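Local coordinates for hypothetical protein (PDB 2HX5), which probably hydrolyses 1,4-dihydroxy-2-naphthoyl-CoA to 1,4-dihydroxy-2-naphthoate and coenzyme A, a step in phylloquinone biosynthesis, at residues A[5-10]-A[138-143]; A[36-41]-A[51-56]; A[91-94]-A[100-103]; A[120-125]-A[129-134]. One frame throughout, in Å; residues are numbered along the deposited sequence.

Contact 1: A[5-10]-A[138-143]; sequences ENWLLL and DRWLEA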
loop_
_atom_site.group_PDB
_atom_site.type_symbol
_atom_site.label_atom_id
_atom_site.label_comp_id
_atom_site.label_asym_id
_atom_site.label_seq_id
_atom_site.Cartn_x
_atom_site.Cartn_y
_atom_site.Cartn_z
ATOM N N GLU A 5 21.978 9.674 -17.967
ATOM C CA GLU A 5 20.679 10.318 -17.763
ATOM C C GLU A 5 19.531 9.418 -18.211
ATOM O O GLU A 5 18.424 9.505 -17.679
ATOM C CB GLU A 5 20.582 11.614 -18.567
ATOM C CG GLU A 5 21.586 12.660 -18.192
ATOM C CD GLU A 5 21.524 13.869 -19.128
ATOM O OE1 GLU A 5 20.465 14.071 -19.782
ATOM O OE2 GLU A 5 22.538 14.605 -19.204
ATOM N N ASN A 6 19.788 8.554 -19.189
ATOM C CA ASN A 6 18.791 7.643 -19.688
ATOM C C ASN A 6 18.275 6.737 -18.568
ATOM O O ASN A 6 17.088 6.341 -18.598
ATOM C CB ASN A 6 19.342 6.777 -20.824
ATOM C CG ASN A 6 19.553 7.545 -22.102
ATOM O OD1 ASN A 6 20.242 7.072 -23.003
ATOM N ND2 ASN A 6 18.964 8.723 -22.195
ATOM N N TRP A 7 19.132 6.398 -17.593
ATOM C CA TRP A 7 18.646 5.552 -16.503
ATOM C C TRP A 7 18.607 6.212 -15.109
ATOM O O TRP A 7 18.073 5.614 -14.172
ATOM C CB TRP A 7 19.419 4.225 -16.405
ATOM C CG TRP A 7 20.903 4.336 -16.096
ATOM C CD1 TRP A 7 21.467 4.395 -14.844
ATOM C CD2 TRP A 7 21.987 4.342 -17.007
ATOM N NE1 TRP A 7 22.814 4.457 -14.922
ATOM C CE2 TRP A 7 23.184 4.445 -16.246
ATOM C CE3 TRP A 7 22.079 4.308 -18.398
ATOM C CZ2 TRP A 7 24.442 4.473 -16.833
ATOM C CZ3 TRP A 7 23.317 4.327 -18.965
ATOM C CH2 TRP A 7 24.479 4.424 -18.198
ATOM N N LEU A 8 19.155 7.426 -14.993
ATOM C CA LEU A 8 19.166 8.183 -13.710
ATOM C C LEU A 8 18.176 9.322 -13.618
ATOM O O LEU A 8 17.946 9.842 -12.526
ATOM C CB LEU A 8 20.575 8.708 -13.417
ATOM C CG LEU A 8 21.692 7.676 -13.266
ATOM C CD1 LEU A 8 23.075 8.376 -13.069
ATOM C CD2 LEU A 8 21.445 6.704 -12.149
ATOM N N LEU A 9 17.623 9.731 -14.754
ATOM C CA LEU A 9 16.592 10.761 -14.805
ATOM C C LEU A 9 15.304 10.100 -15.207
ATOM O O LEU A 9 15.162 9.638 -16.355
ATOM C CB LEU A 9 16.923 11.893 -15.793
ATOM C CG LEU A 9 18.203 12.660 -15.537
ATOM C CD1 LEU A 9 18.403 13.803 -16.594
ATOM C CD2 LEU A 9 18.177 13.249 -14.138
ATOM N N LEU A 10 14.367 10.027 -14.284
ATOM C CA LEU A 10 13.171 9.271 -14.496
ATOM C C LEU A 10 11.988 10.184 -14.197
ATOM O O LEU A 10 12.158 11.327 -13.756
ATOM C CB LEU A 10 13.188 8.000 -13.618
ATOM C CG LEU A 10 14.397 7.060 -13.880
ATOM C CD1 LEU A 10 14.527 5.980 -12.815
ATOM C CD2 LEU A 10 14.322 6.440 -15.304
ATOM N N ASP A 138 27.315 -3.873 -9.548
ATOM C CA ASP A 138 28.594 -3.213 -9.646
ATOM C C ASP A 138 28.777 -2.504 -10.991
ATOM O O ASP A 138 29.261 -1.391 -11.037
ATOM C CB ASP A 138 29.714 -4.207 -9.433
ATOM C CG ASP A 138 30.391 -4.057 -8.079
ATOM O OD1 ASP A 138 30.191 -3.028 -7.388
ATOM O OD2 ASP A 138 31.153 -4.990 -7.715
ATOM N N ARG A 139 28.350 -3.121 -12.091
ATOM C CA ARG A 139 28.372 -2.426 -13.394
ATOM C C ARG A 139 27.528 -1.150 -13.462
ATOM O O ARG A 139 27.973 -0.114 -14.010
ATOM C CB ARG A 139 27.930 -3.384 -14.488
ATOM C CG ARG A 139 28.982 -4.420 -14.837
ATOM C CD ARG A 139 28.642 -5.172 -16.109
ATOM N NE ARG A 139 27.576 -6.145 -15.934
ATOM C CZ ARG A 139 26.396 -6.119 -16.547
ATOM N NH1 ARG A 139 26.067 -5.128 -17.378
ATOM N NH2 ARG A 139 25.530 -7.105 -16.298
ATOM N N TRP A 140 26.319 -1.228 -12.917
ATOM C CA TRP A 140 25.446 -0.100 -12.807
ATOM C C TRP A 140 26.042 1.018 -11.963
ATOM O O TRP A 140 25.968 2.169 -12.353
ATOM C CB TRP A 140 24.107 -0.587 -12.282
ATOM C CG TRP A 140 23.087 0.488 -11.984
ATOM C CD1 TRP A 140 22.248 1.140 -12.868
ATOM C CD2 TRP A 140 22.724 0.960 -10.682
ATOM N NE1 TRP A 140 21.438 2.013 -12.180
ATOM C CE2 TRP A 140 21.701 1.902 -10.843
ATOM C CE3 TRP A 140 23.161 0.644 -9.385
ATOM C CZ2 TRP A 140 21.125 2.567 -9.752
ATOM C CZ3 TRP A 140 22.593 1.258 -8.336
ATOM C CH2 TRP A 140 21.598 2.222 -8.507
ATOM N N LEU A 141 26.585 0.699 -10.793
ATOM C CA LEU A 141 27.254 1.689 -9.943
ATOM C C LEU A 141 28.395 2.357 -10.701
ATOM O O LEU A 141 28.502 3.597 -10.733
ATOM C CB LEU A 141 27.755 1.041 -8.653
ATOM C CG LEU A 141 26.678 0.628 -7.681
ATOM C CD1 LEU A 141 27.235 -0.240 -6.557
ATOM C CD2 LEU A 141 25.983 1.852 -7.084
ATOM N N GLU A 142 29.235 1.551 -11.355
ATOM C CA GLU A 142 30.366 2.109 -12.080
ATOM C C GLU A 142 29.880 3.037 -13.217
ATOM O O GLU A 142 30.449 4.141 -13.392
ATOM C CB GLU A 142 31.252 0.985 -12.614
ATOM C CG GLU A 142 32.679 1.465 -12.986
ATOM C CD GLU A 142 33.507 1.836 -11.732
ATOM O OE1 GLU A 142 33.201 1.309 -10.637
ATOM O OE2 GLU A 142 34.451 2.655 -11.831
ATOM N N ALA A 143 28.872 2.604 -13.980
ATOM C CA ALA A 143 28.375 3.351 -15.141
ATOM C C ALA A 143 27.735 4.648 -14.709
ATOM O O ALA A 143 27.672 5.597 -15.470
ATOM C CB ALA A 143 27.403 2.503 -15.990
#

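Contact 2: A[36-41]-A[51-56]; sequences ESWEES and DIFPGS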
loop_
_atom_site.group_PDB
_atom_site.type_symbol
_atom_site.label_atom_id
_atom_site.label_comp_id
_atom_site.label_asym_id
_atom_site.label_seq_id
_atom_site.Cartn_x
_atom_site.Cartn_y
_atom_site.Cartn_z
ATOM N N GLU A 36 10.801 1.726 -6.557
ATOM C CA GLU A 36 10.409 1.442 -7.945
ATOM C C GLU A 36 11.297 2.150 -8.957
ATOM O O GLU A 36 11.601 1.596 -10.007
ATOM C CB GLU A 36 8.967 1.874 -8.199
ATOM C CG GLU A 36 7.925 1.109 -7.425
ATOM C CD GLU A 36 6.468 1.417 -7.755
ATOM O OE1 GLU A 36 6.263 2.277 -8.630
ATOM O OE2 GLU A 36 5.586 0.765 -7.159
ATOM N N SER A 37 11.737 3.376 -8.671
ATOM C CA SER A 37 12.646 4.068 -9.604
ATOM C C SER A 37 14.021 3.430 -9.676
ATOM O O SER A 37 14.681 3.477 -10.705
ATOM C CB SER A 37 12.767 5.560 -9.291
ATOM O OG SER A 37 13.624 5.818 -8.185
ATOM N N TRP A 38 14.469 2.855 -8.564
ATOM C CA TRP A 38 15.719 2.107 -8.535
ATOM C C TRP A 38 15.594 0.863 -9.454
ATOM O O TRP A 38 16.445 0.593 -10.299
ATOM C CB TRP A 38 16.064 1.716 -7.106
ATOM C CG TRP A 38 17.199 0.721 -7.002
ATOM C CD1 TRP A 38 18.444 0.866 -7.486
ATOM C CD2 TRP A 38 17.156 -0.539 -6.337
ATOM N NE1 TRP A 38 19.215 -0.231 -7.159
ATOM C CE2 TRP A 38 18.442 -1.120 -6.453
ATOM C CE3 TRP A 38 16.164 -1.235 -5.640
ATOM C CZ2 TRP A 38 18.745 -2.417 -5.931
ATOM C CZ3 TRP A 38 16.482 -2.452 -5.077
ATOM C CH2 TRP A 38 17.751 -3.040 -5.242
ATOM N N GLU A 39 14.482 0.130 -9.311
ATOM C CA GLU A 39 14.233 -1.005 -10.205
ATOM C C GLU A 39 14.201 -0.538 -11.660
ATOM O O GLU A 39 14.753 -1.184 -12.547
ATOM C CB GLU A 39 12.904 -1.681 -9.833
ATOM C CG GLU A 39 12.879 -2.267 -8.443
ATOM C CD GLU A 39 11.493 -2.753 -8.041
ATOM O OE1 GLU A 39 11.040 -3.782 -8.617
ATOM O OE2 GLU A 39 10.898 -2.082 -7.166
ATOM N N GLU A 40 13.484 0.558 -11.936
ATOM C CA GLU A 40 13.414 1.143 -13.296
ATOM C C GLU A 40 14.778 1.516 -13.838
ATOM O O GLU A 40 15.081 1.302 -15.030
ATOM C CB GLU A 40 12.503 2.377 -13.343
ATOM C CG GLU A 40 12.208 2.805 -14.727
ATOM C CD GLU A 40 11.294 4.022 -14.795
ATOM O OE1 GLU A 40 10.793 4.478 -13.749
ATOM O OE2 GLU A 40 11.111 4.556 -15.923
ATOM N N SER A 41 15.614 2.062 -12.966
ATOM C CA SER A 41 16.972 2.408 -13.364
ATOM C C SER A 41 17.835 1.226 -13.776
ATOM O O SER A 41 18.500 1.234 -14.783
ATOM C CB SER A 41 17.627 3.172 -12.219
ATOM O OG SER A 41 18.921 3.649 -12.611
ATOM N N ASP A 51 17.933 -11.855 -12.704
ATOM C CA ASP A 51 19.238 -11.986 -12.073
ATOM C C ASP A 51 19.378 -11.325 -10.720
ATOM O O ASP A 51 20.323 -11.593 -9.973
ATOM C CB ASP A 51 20.293 -11.378 -13.000
ATOM C CG ASP A 51 20.419 -12.121 -14.325
ATOM O OD1 ASP A 51 20.167 -13.369 -14.381
ATOM O OD2 ASP A 51 20.764 -11.453 -15.324
ATOM N N ILE A 52 18.452 -10.435 -10.384
ATOM C CA ILE A 52 18.587 -9.631 -9.152
ATOM C C ILE A 52 17.480 -9.856 -8.132
ATOM O O ILE A 52 17.757 -9.943 -6.932
ATOM C CB ILE A 52 18.738 -8.090 -9.461
ATOM C CG1 ILE A 52 19.880 -7.861 -10.471
ATOM C CG2 ILE A 52 18.918 -7.260 -8.134
ATOM C CD1 ILE A 52 19.989 -6.453 -11.030
ATOM N N PHE A 53 16.234 -9.943 -8.591
ATOM C CA PHE A 53 15.075 -9.930 -7.682
ATOM C C PHE A 53 14.446 -11.301 -7.603
ATOM O O PHE A 53 14.120 -11.894 -8.609
ATOM C CB PHE A 53 14.007 -8.892 -8.134
ATOM C CG PHE A 53 14.490 -7.469 -8.013
ATOM C CD1 PHE A 53 14.486 -6.797 -6.795
ATOM C CD2 PHE A 53 15.016 -6.821 -9.129
ATOM C CE1 PHE A 53 14.976 -5.479 -6.699
ATOM C CE2 PHE A 53 15.481 -5.499 -9.023
ATOM C CZ PHE A 53 15.488 -4.859 -7.821
ATOM N N PRO A 54 14.229 -11.792 -6.365
ATOM C CA PRO A 54 13.438 -13.006 -6.265
ATOM C C PRO A 54 11.996 -12.723 -6.752
ATOM O O PRO A 54 11.531 -11.555 -6.823
ATOM C CB PRO A 54 13.464 -13.325 -4.766
ATOM C CG PRO A 54 14.153 -12.296 -4.101
ATOM C CD PRO A 54 14.664 -11.275 -5.055
ATOM N N GLY A 55 11.306 -13.809 -7.067
ATOM C CA GLY A 55 9.920 -13.737 -7.532
ATOM C C GLY A 55 9.772 -13.515 -9.033
ATOM O O GLY A 55 8.648 -13.313 -9.522
ATOM N N SER A 56 10.883 -13.531 -9.772
ATOM C CA SER A 56 10.849 -13.151 -11.174
ATOM C C SER A 56 10.481 -14.371 -11.984
ATOM O O SER A 56 10.720 -15.500 -11.579
ATOM C CB SER A 56 12.205 -12.584 -11.625
ATOM O OG SER A 56 12.551 -11.347 -10.976
#

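Contact 3: A[91-94]-A[100-103]; sequences RPER and FQVH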
loop_
_atom_site.group_PDB
_atom_site.type_symbol
_atom_site.label_atom_id
_atom_site.label_comp_id
_atom_site.label_asym_id
_atom_site.label_seq_id
_atom_site.Cartn_x
_atom_site.Cartn_y
_atom_site.Cartn_z
ATOM N N ARG A 91 21.091 9.373 -7.700
ATOM C CA ARG A 91 22.544 9.456 -7.576
ATOM C C ARG A 91 23.031 8.303 -6.693
ATOM O O ARG A 91 22.931 8.397 -5.467
ATOM C CB ARG A 91 22.972 10.811 -7.000
ATOM C CG ARG A 91 22.730 11.959 -7.950
ATOM C CD ARG A 91 23.051 13.299 -7.307
ATOM N NE ARG A 91 22.936 14.491 -8.163
ATOM C CZ ARG A 91 21.844 15.266 -8.259
ATOM N NH1 ARG A 91 20.671 14.974 -7.628
ATOM N NH2 ARG A 91 21.932 16.354 -9.024
ATOM N N PRO A 92 23.479 7.205 -7.324
ATOM C CA PRO A 92 24.008 6.070 -6.578
ATOM C C PRO A 92 25.449 6.281 -6.095
ATOM O O PRO A 92 26.191 7.043 -6.718
ATOM C CB PRO A 92 23.892 4.893 -7.578
ATOM C CG PRO A 92 23.301 5.440 -8.856
ATOM C CD PRO A 92 23.421 6.927 -8.784
ATOM N N GLU A 93 25.819 5.624 -5.000
ATOM C CA GLU A 93 27.174 5.699 -4.459
ATOM C C GLU A 93 27.536 4.342 -3.926
ATOM O O GLU A 93 26.840 3.808 -3.066
ATOM C CB GLU A 93 27.263 6.712 -3.323
ATOM C CG GLU A 93 28.652 6.901 -2.749
ATOM C CD GLU A 93 28.731 7.919 -1.560
ATOM O OE1 GLU A 93 27.787 8.710 -1.350
ATOM O OE2 GLU A 93 29.767 7.941 -0.846
ATOM N N ARG A 94 28.616 3.764 -4.454
ATOM C CA ARG A 94 29.216 2.589 -3.837
ATOM C C ARG A 94 29.798 3.074 -2.529
ATOM O O ARG A 94 30.465 4.116 -2.487
ATOM C CB ARG A 94 30.289 1.986 -4.720
ATOM C CG ARG A 94 30.830 0.661 -4.258
ATOM C CD ARG A 94 32.025 0.210 -5.128
ATOM N NE ARG A 94 31.629 -0.366 -6.424
ATOM C CZ ARG A 94 31.734 0.238 -7.615
ATOM N NH1 ARG A 94 32.231 1.471 -7.719
ATOM N NH2 ARG A 94 31.347 -0.407 -8.727
ATOM N N PHE A 100 25.947 -0.164 -0.953
ATOM C CA PHE A 100 25.744 1.032 -1.741
ATOM C C PHE A 100 24.529 1.802 -1.198
ATOM O O PHE A 100 23.689 1.239 -0.458
ATOM C CB PHE A 100 25.592 0.720 -3.240
ATOM C CG PHE A 100 24.305 0.054 -3.620
ATOM C CD1 PHE A 100 24.151 -1.315 -3.488
ATOM C CD2 PHE A 100 23.239 0.802 -4.102
ATOM C CE1 PHE A 100 22.969 -1.944 -3.802
ATOM C CE2 PHE A 100 22.042 0.179 -4.426
ATOM C CZ PHE A 100 21.928 -1.211 -4.272
ATOM N N GLN A 101 24.443 3.061 -1.554
ATOM C CA GLN A 101 23.212 3.832 -1.298
ATOM C C GLN A 101 22.835 4.590 -2.564
ATOM O O GLN A 101 23.628 4.719 -3.489
ATOM C CB GLN A 101 23.391 4.703 -0.073
ATOM C CG GLN A 101 24.427 5.707 -0.153
ATOM C CD GLN A 101 24.689 6.400 1.188
ATOM O OE1 GLN A 101 24.380 5.888 2.305
ATOM N NE2 GLN A 101 25.207 7.576 1.079
ATOM N N VAL A 102 21.558 4.973 -2.612
ATOM C CA VAL A 102 20.988 5.757 -3.677
ATOM C C VAL A 102 20.293 6.945 -3.063
ATOM O O VAL A 102 19.484 6.765 -2.172
ATOM C CB VAL A 102 20.010 4.954 -4.572
ATOM C CG1 VAL A 102 19.615 5.785 -5.745
ATOM C CG2 VAL A 102 20.643 3.586 -4.991
ATOM N N HIS A 103 20.600 8.117 -3.600
ATOM C CA HIS A 103 19.935 9.359 -3.262
ATOM C C HIS A 103 18.914 9.653 -4.366
ATOM O O HIS A 103 19.215 9.493 -5.574
ATOM C CB HIS A 103 20.945 10.501 -3.118
ATOM C CG HIS A 103 20.356 11.801 -2.705
ATOM N ND1 HIS A 103 19.939 12.717 -3.640
ATOM C CD2 HIS A 103 20.191 12.382 -1.480
ATOM C CE1 HIS A 103 19.531 13.812 -3.016
ATOM N NE2 HIS A 103 19.671 13.629 -1.703
HETATM O O HOH W 1 19.809 12.575 -6.428
#

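Contact 4: A[120-125]-A[129-134]; sequences HLAINA and HRCALP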
loop_
_atom_site.group_PDB
_atom_site.type_symbol
_atom_site.label_atom_id
_atom_site.label_comp_id
_atom_site.label_asym_id
_atom_site.label_seq_id
_atom_site.Cartn_x
_atom_site.Cartn_y
_atom_site.Cartn_z
ATOM N N HIS A 120 21.695 -0.022 1.116
ATOM C CA HIS A 120 21.600 -1.458 0.998
ATOM C C HIS A 120 22.870 -2.156 1.404
ATOM O O HIS A 120 23.964 -1.623 1.159
ATOM C CB HIS A 120 21.375 -1.840 -0.479
ATOM C CG HIS A 120 20.119 -1.303 -1.112
ATOM N ND1 HIS A 120 19.011 -2.097 -1.375
ATOM C CD2 HIS A 120 19.833 -0.061 -1.591
ATOM C CE1 HIS A 120 18.081 -1.321 -1.947
ATOM N NE2 HIS A 120 18.571 -0.109 -2.127
ATOM N N LEU A 121 22.734 -3.364 1.932
ATOM C CA LEU A 121 23.862 -4.229 2.205
ATOM C C LEU A 121 23.674 -5.473 1.340
ATOM O O LEU A 121 22.549 -6.024 1.286
ATOM C CB LEU A 121 23.834 -4.607 3.694
ATOM C CG LEU A 121 24.932 -5.349 4.406
ATOM C CD1 LEU A 121 26.298 -4.710 4.145
ATOM C CD2 LEU A 121 24.580 -5.311 5.911
ATOM N N ALA A 122 24.770 -5.956 0.758
ATOM C CA ALA A 122 24.730 -7.247 0.058
ATOM C C ALA A 122 24.986 -8.380 1.057
ATOM O O ALA A 122 26.002 -8.355 1.763
ATOM C CB ALA A 122 25.733 -7.305 -1.115
ATOM N N ILE A 123 24.068 -9.347 1.119
ATOM C CA ILE A 123 24.243 -10.553 1.920
ATOM C C ILE A 123 23.918 -11.766 1.092
ATOM O O ILE A 123 23.130 -11.723 0.146
ATOM C CB ILE A 123 23.389 -10.548 3.204
ATOM C CG1 ILE A 123 21.895 -10.587 2.874
ATOM C CG2 ILE A 123 23.776 -9.332 4.054
ATOM C CD1 ILE A 123 20.967 -10.573 4.118
ATOM N N ASN A 124 24.491 -12.898 1.466
ATOM C CA ASN A 124 24.116 -14.167 0.848
ATOM C C ASN A 124 22.690 -14.434 1.291
ATOM O O ASN A 124 22.388 -14.397 2.495
ATOM C CB ASN A 124 25.081 -15.254 1.280
ATOM C CG ASN A 124 24.707 -16.619 0.733
ATOM O OD1 ASN A 124 23.793 -17.255 1.227
ATOM N ND2 ASN A 124 25.400 -17.065 -0.278
ATOM N N ALA A 125 21.808 -14.734 0.342
ATOM C CA ALA A 125 20.408 -14.875 0.690
ATOM C C ALA A 125 20.115 -16.033 1.651
ATOM O O ALA A 125 19.153 -15.959 2.402
ATOM C CB ALA A 125 19.527 -15.000 -0.608
ATOM N N HIS A 129 25.183 -13.830 5.562
ATOM C CA HIS A 129 26.522 -13.240 5.765
ATOM C C HIS A 129 26.723 -12.173 4.711
ATOM O O HIS A 129 26.310 -12.332 3.568
ATOM C CB HIS A 129 27.664 -14.264 5.587
ATOM C CG HIS A 129 27.781 -15.292 6.674
ATOM N ND1 HIS A 129 29.010 -15.801 7.058
ATOM C CD2 HIS A 129 26.851 -15.985 7.384
ATOM C CE1 HIS A 129 28.833 -16.726 7.988
ATOM N NE2 HIS A 129 27.534 -16.884 8.184
ATOM N N ARG A 130 27.448 -11.119 5.075
ATOM C CA ARG A 130 27.810 -10.092 4.146
ATOM C C ARG A 130 28.597 -10.673 3.006
ATOM O O ARG A 130 29.454 -11.527 3.223
ATOM C CB ARG A 130 28.650 -9.015 4.854
ATOM C CG ARG A 130 27.871 -8.202 5.802
ATOM C CD ARG A 130 28.755 -7.379 6.779
ATOM N NE ARG A 130 27.917 -6.527 7.638
ATOM C CZ ARG A 130 27.229 -6.970 8.694
ATOM N NH1 ARG A 130 27.235 -8.265 9.029
ATOM N NH2 ARG A 130 26.483 -6.135 9.406
ATOM N N CYS A 131 28.369 -10.173 1.810
ATOM C CA CYS A 131 29.094 -10.671 0.647
ATOM C C CYS A 131 29.329 -9.564 -0.360
ATOM O O CYS A 131 28.836 -8.446 -0.181
ATOM C CB CYS A 131 28.344 -11.829 0.006
ATOM S SG CYS A 131 26.776 -11.396 -0.761
ATOM N N ALA A 132 30.036 -9.865 -1.438
ATOM C CA ALA A 132 30.248 -8.840 -2.461
ATOM C C ALA A 132 28.981 -8.490 -3.224
ATOM O O ALA A 132 28.083 -9.318 -3.408
ATOM C CB ALA A 132 31.319 -9.293 -3.430
ATOM N N LEU A 133 28.891 -7.232 -3.665
ATOM C CA LEU A 133 27.793 -6.806 -4.534
ATOM C C LEU A 133 27.714 -7.697 -5.794
ATOM O O LEU A 133 28.752 -8.100 -6.337
ATOM C CB LEU A 133 27.981 -5.335 -4.940
ATOM C CG LEU A 133 27.813 -4.320 -3.814
ATOM C CD1 LEU A 133 28.371 -2.981 -4.279
ATOM C CD2 LEU A 133 26.361 -4.241 -3.371
ATOM N N PRO A 134 26.492 -8.006 -6.265
ATOM C CA PRO A 134 26.375 -8.731 -7.530
ATOM C C PRO A 134 27.021 -7.960 -8.662
ATOM O O PRO A 134 26.993 -6.751 -8.696
ATOM C CB PRO A 134 24.871 -8.796 -7.776
ATOM C CG PRO A 134 24.242 -8.591 -6.499
ATOM C CD PRO A 134 25.161 -7.677 -5.740
#

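Contact 1: A[5-10]-A[138-143]
Trp7 packs against Trp140 and Ala143, joining the short N-terminal helix of this hot-dog fold to the C-terminal helix 135-143, with helix 29-45 bordering both. The Trp7 side chain leaves CA toward the C-terminal helix, with CG between its own backbone N and carbonyl carbon (chi1 63°), and this carries the indole in between the two helices. Trp7 CD1 then lies 3.6 Å from Trp140 NE1. Next along the five-membered ring, Trp7 NE1 is 3.9 Å from Trp140 NE1, but its hydrogen-bond partner is Ser144 OG, while Trp140 NE1 bonds to Ser41 OG. The five-membered rings of Trp7 and Trp140 are 5.2 Å apart between centroids, with planes at 46°, an oblique pairing. Ser41 OG also bonds to Trp7 O, tying helix 29-45 to both tryptophans, and Tyr45 of that helix meets the Trp7 ring edge-to-face. Shrinking Trp7 to an alanine removes the indole, which would probably open a gap beside Trp140 and Ala143 and leave Ser144 OG without its indole N-H partner. At the far end of the ring, Trp7 CZ2 meets Ala143 CB at 3.7 Å, and Trp7 CH2 lies 4.1 Å from the same methyl.

Contact 2: A[36-41]-A[51-56]
The Phe53 ring presents its edge to one face of Trp38, in an offset edge-to-face pair whose six-membered rings have centroids 5.4 Å apart and planes at 73°. CE1 of Phe53 comes to 3.7 Å from CZ3 of Trp38, which lies close to the plane of the phenyl ring. Phe53 CZ sits over the indole face, 3.9 Å from Trp38 CH2, and also meets Glu39 CG, obliquely, at 3.7 Å. One face of Phe53 carries Ile52 CG2 near its rim, less certainly, since Ile52 has two conformers. Trp38 reaches Phe53 because CG is anti to its backbone N (chi1 169°), sending the indole off helix 29-45 toward the segment 51-56.

In the hot-dog fold helix 29-45 is the long central helix wrapped by the sheet, and Trp38 faces that sheet, also meeting Trp140 and His120. Phe53, just past the short helix 49-52, meets Phe16 of the second subunit. Glu39 OE1 accepts from Phe16 N of that subunit and bonds a 2-ethoxyethanol, probably from the crystallisation liquor, while OE2 pairs with His35 ND1. A serine in place of Phe53 would probably uncover the Trp38 face and leave Glu39 CG without its phenyl neighbour. In the turn after Phe53, Ser56 OG donates to Phe53 O at 2.9 Å, tilted 32° from the carbonyl plane.

Contact 3: A[91-94]-A[100-103]
Four backbone hydrogen bonds zip 91-94 to 100-103. Arg91 N donates to His103 O at 2.8 Å, and His103 N returns a bond to Arg91 O at 3.0 Å, almost straight at the hydrogen (172°). Glu93 N reaches Gln101 O at 2.8 Å, and Gln101 N gives back to Glu93 O at 2.9 Å. These are the hydrogen-bonded pairs of an antiparallel beta hairpin, and their side chains share one face. There a water accepts from Arg91 NH1 at 2.8 Å and lies 2.8 Å from His103 ND1, meeting both flat groups at their edges; Arg91 NH1 also forms a salt bridge with Glu105. Glu93 and Gln101 run side by side in the same direction, but their end groups are turned 86° apart and Glu93 OE1 stays 3.7 Å from Gln101 NE2. Gln101 OE1 is instead bonded to Arg119 NE.

The non-hydrogen-bonded pairs, Pro92 with Val102 and Arg94 with Phe100, look to the other face, where Pro92 CB and Val102 CG2 approach to 4.4 Å. Helix 135-143 lies across this side, touching Pro92 through Trp140 and Leu141. Pro92 lacks an N-H, but as a member of a non-hydrogen-bonded pair it owes none to 100-103. The helix thus meets an apolar surface at Pro92, Val102 and Phe100 and a charged clamp at Arg94, which in one of two conformers bridges Asp138 and Glu142.

Contact 4: A[120-125]-A[129-134]
A first torsion of 67° sets SG of Cys131 between its own backbone N and carbonyl carbon, which brings the sulfur against the backbone of the facing segment: Cys131 SG is 3.4 Å from Ile123 C and 3.5 Å from Asn124 N. Leu121 places CG anti to its backbone N (chi1 -172°), and Leu121 CD2 meets the extended side chain of Arg130 obliquely, 3.9 Å from Arg130 NE.

Between these groups the backbones form a single bridge at Ile123 and Arg130, flanked by two hydrogen bonds. Cys131 N donates to Ala122 O at 3.0 Å, in a bond fairly straight at the hydrogen (164°). Asn124 N donates to His129 O at 2.8 Å. Ala122 O also receives a CA-H contact from Arg130 CA. The methyl of Ala122 points toward the facing chain and is closely packed, with Ala122 CB 3.4 Å from Cys131 O and 3.9 Å from Leu133 CD2.

Asn124 probably helps to shape the turn that brings the chain back: its OD1 accepts from Gln126 N, as in an Asx turn, and from Thr127 N. The contact lies at the end of strand 111-124, and its centre is about 17 Å from the centre of the chain. Ile123 continues the sheet by backbone bonding to Ala66 of strand 65-76, which Cys131 also touches through Val65. Leu133 packs on Leu141, and Pro134 takes the N-cap position directly before helix 135-143.

In the fold
Contacts 1 and 2 are buried and made mainly by aromatic rings, without a hydrogen bond across them, whereas contacts 3 and 4 are partly buried and held mainly by backbone bonds. Helix 135-143 joins three of them: it supplies half of contact 1, lies over the Pro92 face of contact 3, where Arg94 forms salt bridges with Asp138 and Glu142, and is led into by contact 4. Trp38 of contact 2 touches Trp140, Phe100 and His120, meeting the other three contacts. Contacts 3 and 4 share the sheet through Phe100 O and His120 N. Along the chain, contact 1 encloses the rest, and contact 2 is the one that reaches the second subunit.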